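Local coordinates for protein glucanase (Clostridium thermocellum, PDB 5GXX) that probably hydrolyses internal beta-1,4-glucosidic bonds of cellulose as a family 9 endoglucanase of the clostridial cellulosome, at residues Ala65-Leu68 with Gly69-Leu72; Ala416-Val419 with Gly420-Arg424. The protein carries 1 engineered substitution. All blocks are in the same frame, centred on the assembly; numbering follows the deposited sequence.

Interaction 1: Ala65-Leu68 with Gly69-Leu72; sequences AAML and GWAL
A Met-aromatic contact one helical turn long, M67 against W70, marks the buried helix 58-75 of the family 9 catalytic domain, whose fold is an (alpha/alpha)6 barrel. The two side chains run alongside each other in the same direction. W70 CG stands opposite its own backbone N (chi1 -167°), which sends the indole outward, away from the preceding turn, and the M67 chain follows alongside to reach its edge. M67 is bent at both chi2 (-56°) and chi3 (-73°), and this doubled bend carries its thioether out to the benzene side of the indole. M67 SD sits in the ring plane, at the edge, 3.8 Å from W70 CE3, while the M67 methyl CE reaches the same W70 CE3 obliquely, also at 3.8 Å. Beneath the side chains the alpha-helical pattern is regular: the backbone N-H groups of G69 to L72 each hydrogen-bond to the carbonyl oxygen four residues back, with W70 N 2.8 Å from A66 O. The indole NE1 is satisfied one turn further on by the carboxylate of E74, and W207 and F310 meet the ring edge-to-face. With the sulfur at its rim and its polar N-H tied to a carboxylate, the tryptophan is held by chemically different partners, a combination that should restrict its rotation within the aromatic cluster between helices.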
ATOM      1  N   ALA A  65     -33.152 -14.879  29.525  1.00 13.87           N
ATOM      2  CA  ALA A  65     -33.547 -16.222  29.955  1.00 14.17           C
ATOM      3  C   ALA A  65     -34.579 -16.208  31.083  1.00 13.73           C
ATOM      4  O   ALA A  65     -35.564 -16.950  31.028  1.00 14.02           O
ATOM      5  CB  ALA A  65     -32.309 -17.011  30.383  1.00 13.17           C
ATOM      6  N   ALA A  66     -34.386 -15.355  32.091  1.00 13.76           N
ATOM      7  CA  ALA A  66     -35.351 -15.220  33.183  1.00 13.92           C
ATOM      8  C   ALA A  66     -36.739 -14.838  32.664  1.00 13.47           C
ATOM      9  O   ALA A  66     -37.752 -15.383  33.091  1.00 13.74           O
ATOM     10  CB  ALA A  66     -34.871 -14.211  34.221  1.00 12.98           C
ATOM     11  N   MET A  67     -36.781 -13.905  31.718  1.00 13.04           N
ATOM     12  CA  MET A  67     -38.065 -13.476  31.162  1.00 13.16           C
ATOM     13  C   MET A  67     -38.704 -14.559  30.300  1.00 13.10           C
ATOM     14  O   MET A  67     -39.929 -14.687  30.346  1.00 14.01           O
ATOM     15  CB  MET A  67     -37.854 -12.229  30.317  1.00 12.21           C
ATOM     16  CG  MET A  67     -37.424 -11.005  31.083  1.00 11.51           C
ATOM     17  SD  MET A  67     -38.544 -10.564  32.403  1.00 13.35           S
ATOM     18  CE  MET A  67     -39.962  -9.894  31.522  1.00 12.72           C
ATOM     19  N   LEU A  68     -37.922 -15.349  29.566  1.00 12.30           N
ATOM     20  CA  LEU A  68     -38.471 -16.521  28.874  1.00 11.93           C
ATOM     21  C   LEU A  68     -39.042 -17.528  29.873  1.00 13.56           C
ATOM     22  O   LEU A  68     -40.106 -18.109  29.624  1.00 13.76           O
ATOM     23  CB  LEU A  68     -37.439 -17.194  27.969  1.00 13.50           C
ATOM     24  CG  LEU A  68     -36.944 -16.372  26.773  1.00 13.03           C
ATOM     25  CD1 LEU A  68     -36.190 -17.274  25.788  1.00 15.31           C
ATOM     26  CD2 LEU A  68     -38.051 -15.616  26.026  1.00 16.17           C
ATOM     27  N   GLY A  69     -38.340 -17.700  30.997  1.00 14.58           N
ATOM     28  CA  GLY A  69     -38.821 -18.553  32.081  1.00 14.79           C
ATOM     29  C   GLY A  69     -40.123 -18.014  32.639  1.00 14.38           C
ATOM     30  O   GLY A  69     -41.074 -18.782  32.849  1.00 14.97           O
ATOM     31  N   TRP A  70     -40.186 -16.696  32.834  1.00 13.47           N
ATOM     32  CA  TRP A  70     -41.378 -16.076  33.408  1.00 13.79           C
ATOM     33  C   TRP A  70     -42.548 -16.285  32.449  1.00 13.76           C
ATOM     34  O   TRP A  70     -43.659 -16.569  32.907  1.00 14.60           O
ATOM     35  CB  TRP A  70     -41.131 -14.599  33.745  1.00 13.32           C
ATOM     36  CG  TRP A  70     -42.177 -13.947  34.616  1.00 14.08           C
ATOM     37  CD1 TRP A  70     -43.223 -14.560  35.232  1.00 12.50           C
ATOM     38  CD2 TRP A  70     -42.253 -12.558  34.985  1.00 15.20           C
ATOM     39  NE1 TRP A  70     -43.964 -13.642  35.941  1.00 14.52           N
ATOM     40  CE2 TRP A  70     -43.387 -12.405  35.808  1.00 17.67           C
ATOM     41  CE3 TRP A  70     -41.495 -11.418  34.661  1.00 15.82           C
ATOM     42  CZ2 TRP A  70     -43.765 -11.164  36.337  1.00 16.35           C
ATOM     43  CZ3 TRP A  70     -41.861 -10.198  35.192  1.00 14.25           C
ATOM     44  CH2 TRP A  70     -43.001 -10.071  36.000  1.00 16.65           C
ATOM     45  N   ALA A  71     -42.302 -16.167  31.141  1.00 14.60           N
ATOM     46  CA  ALA A  71     -43.355 -16.412  30.152  1.00 14.38           C
ATOM     47  C   ALA A  71     -43.958 -17.814  30.311  1.00 15.40           C
ATOM     48  O   ALA A  71     -45.187 -17.984  30.305  1.00 15.41           O
ATOM     49  CB  ALA A  71     -42.821 -16.197  28.753  1.00 13.22           C
ATOM     50  N   LEU A  72     -43.089 -18.808  30.464  1.00 16.05           N
ATOM     51  CA  LEU A  72     -43.525 -20.182  30.659  1.00 16.36           C
ATOM     52  C   LEU A  72     -44.233 -20.346  31.996  1.00 16.49           C
ATOM     53  O   LEU A  72     -45.223 -21.079  32.070  1.00 17.24           O
ATOM     54  CB  LEU A  72     -42.337 -21.146  30.549  1.00 15.96           C
ATOM     55  CG  LEU A  72     -41.781 -21.411  29.143  1.00 15.50           C
ATOM     56  CD1 LEU A  72     -40.419 -22.109  29.191  1.00 15.11           C
ATOM     57  CD2 LEU A  72     -42.733 -22.205  28.242  1.00 17.39           C
TER

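Interaction 2: Ala416-Val419 with Gly420-Arg424; sequences AGFV and GALCR
F418 and L422, one turn apart on helix 412-429 of the (alpha/alpha)6 catalytic domain, form an i to i+4 CH-pi contact. L422 CD1 lies over one face of the phenyl ring, 3.8 Å from the F418 ring centroid and 14° off the normal, displaced slightly toward the rim, with F418 CZ its nearest ring atom. Two different first torsions bring the groups together. F418 CG lies opposite its backbone N (chi1 -178°), whereas in L422 CG lies opposite the carbonyl carbon (chi1 -65°) and directs its branch back toward the preceding turn. The side chains cross obliquely instead of running alongside each other. L340 and I336 of helix 322-340 pack against F418 and L422 respectively. The backbone below is firmly bonded at A421 N to G417 O (3.0 Å) and L422 N to F418 O (2.9 Å), but the bond from G420 N to A416 O is weak, stretched to 3.5 Å. On another side of the helix V419 and C423 make a looser apolar pair, with V419 CG1 standing 4.3 Å from C423 SG.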
ATOM      1  N   ALA A 416     -37.357 -10.517  24.795  1.00 10.71           N
ATOM      2  CA  ALA A 416     -37.642 -11.394  25.936  1.00 13.13           C
ATOM      3  C   ALA A 416     -39.008 -11.157  26.567  1.00 12.74           C
ATOM      4  O   ALA A 416     -39.833 -12.078  26.641  1.00 12.16           O
ATOM      5  CB  ALA A 416     -36.531 -11.309  26.956  1.00 14.46           C
ATOM      6  N   GLY A 417     -39.279  -9.933  27.011  1.00 11.59           N
ATOM      7  CA  GLY A 417     -40.608  -9.613  27.543  1.00 10.82           C
ATOM      8  C   GLY A 417     -41.664  -9.739  26.451  1.00 11.32           C
ATOM      9  O   GLY A 417     -42.806 -10.139  26.707  1.00 10.81           O
ATOM     10  N   PHE A 418     -41.292  -9.372  25.228  1.00 11.29           N
ATOM     11  CA  PHE A 418     -42.160  -9.502  24.043  1.00 10.52           C
ATOM     12  C   PHE A 418     -42.721 -10.909  23.843  1.00 11.27           C
ATOM     13  O   PHE A 418     -43.921 -11.094  23.631  1.00 12.06           O
ATOM     14  CB  PHE A 418     -41.365  -8.988  22.841  1.00 10.10           C
ATOM     15  CG  PHE A 418     -42.093  -8.983  21.523  1.00 12.12           C
ATOM     16  CD1 PHE A 418     -43.307  -8.319  21.384  1.00 11.68           C
ATOM     17  CD2 PHE A 418     -41.481  -9.542  20.404  1.00 11.55           C
ATOM     18  CE1 PHE A 418     -43.918  -8.250  20.151  1.00 12.54           C
ATOM     19  CE2 PHE A 418     -42.095  -9.470  19.168  1.00 13.19           C
ATOM     20  CZ  PHE A 418     -43.313  -8.841  19.059  1.00 10.98           C
ATOM     21  N   VAL A 419     -41.859 -11.917  23.886  1.00 10.92           N
ATOM     22  CA  VAL A 419     -42.316 -13.298  23.996  1.00 10.83           C
ATOM     23  C   VAL A 419     -43.371 -13.532  25.074  1.00 11.33           C
ATOM     24  O   VAL A 419     -44.390 -14.163  24.791  1.00 11.95           O
ATOM     25  CB  VAL A 419     -41.118 -14.267  24.151  1.00  9.44           C
ATOM     26  CG1 VAL A 419     -41.613 -15.668  24.537  1.00 11.28           C
ATOM     27  CG2 VAL A 419     -40.328 -14.311  22.850  1.00 13.23           C
ATOM     28  N   GLY A 420     -43.177 -13.034  26.293  1.00 10.80           N
ATOM     29  CA  GLY A 420     -44.157 -13.246  27.362  1.00 11.70           C
ATOM     30  C   GLY A 420     -45.499 -12.621  27.020  1.00 11.07           C
ATOM     31  O   GLY A 420     -46.563 -13.227  27.186  1.00 12.91           O
ATOM     32  N   ALA A 421     -45.481 -11.395  26.513  1.00 11.69           N
ATOM     33  CA  ALA A 421     -46.720 -10.755  26.062  1.00 10.96           C
ATOM     34  C   ALA A 421     -47.431 -11.451  24.897  1.00 11.85           C
ATOM     35  O   ALA A 421     -48.667 -11.549  24.888  1.00 12.15           O
ATOM     36  CB  ALA A 421     -46.433  -9.292  25.774  1.00 11.90           C
ATOM     37  N   LEU A 422     -46.671 -11.969  23.932  1.00 11.38           N
ATOM     38  CA  LEU A 422     -47.268 -12.758  22.852  1.00 13.40           C
ATOM     39  C   LEU A 422     -47.851 -14.072  23.379  1.00 14.61           C
ATOM     40  O   LEU A 422     -48.901 -14.521  22.909  1.00 15.92           O
ATOM     41  CB  LEU A 422     -46.277 -13.028  21.717  1.00 13.23           C
ATOM     42  CG  LEU A 422     -45.786 -11.807  20.941  1.00 12.32           C
ATOM     43  CD1 LEU A 422     -44.581 -12.161  20.053  1.00 12.59           C
ATOM     44  CD2 LEU A 422     -46.930 -11.208  20.112  1.00 14.34           C
ATOM     45  N   CYS A 423     -47.187 -14.685  24.349  1.00 14.08           N
ATOM     46  CA  CYS A 423     -47.785 -15.849  25.018  1.00 15.00           C
ATOM     47  C   CYS A 423     -49.170 -15.517  25.576  1.00 15.20           C
ATOM     48  O   CYS A 423     -50.113 -16.281  25.364  1.00 15.22           O
ATOM     49  CB  CYS A 423     -46.910 -16.363  26.159  1.00 14.14           C
ATOM     50  SG  CYS A 423     -45.439 -17.240  25.624  1.00 14.20           S
ATOM     51  N   ARG A 424     -49.308 -14.395  26.281  1.00 13.65           N
ATOM     52  CA  ARG A 424     -50.607 -13.994  26.815  1.00 14.10           C
ATOM     53  C   ARG A 424     -51.643 -13.803  25.708  1.00 14.43           C
ATOM     54  O   ARG A 424     -52.797 -14.242  25.830  1.00 14.51           O
ATOM     55  CB  ARG A 424     -50.460 -12.701  27.626  1.00 14.05           C
ATOM     56  CG  ARG A 424     -51.767 -12.144  28.186  1.00 14.13           C
ATOM     57  CD  ARG A 424     -52.533 -13.191  29.001  1.00 15.09           C
ATOM     58  NE  ARG A 424     -53.702 -12.563  29.606  1.00 15.58           N
ATOM     59  CZ  ARG A 424     -54.807 -12.243  28.927  1.00 16.40           C
ATOM     60  NH1 ARG A 424     -54.935 -12.519  27.630  1.00 18.51           N
ATOM     61  NH2 ARG A 424     -55.808 -11.640  29.559  1.00 19.93           N
TER

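Overall arrangement
Both interactions illustrate how side chains three or four residues apart on a buried helix can pair along one face, and both lie in the interior of the same catalytic domain, their centres about 9 Å apart. Helices 58-75 and 412-429 pack directly on each other: A71 CB meets G420 CA at 3.5 Å, the alanine methyl resting on the backbone of a residue that has no side chain there, M67 CB touches A416 CB, and L68 CD2 touches V419 CB. The chemistry differs. Interaction 1 sets a sulfur in plane at an indole edge at i+3, whereas interaction 2 lays a methyl on a phenyl face at i+4. Both contacts are fully buried; beyond that of interaction 2, the partly exposed R424 forms salt bridges with D317 and E428.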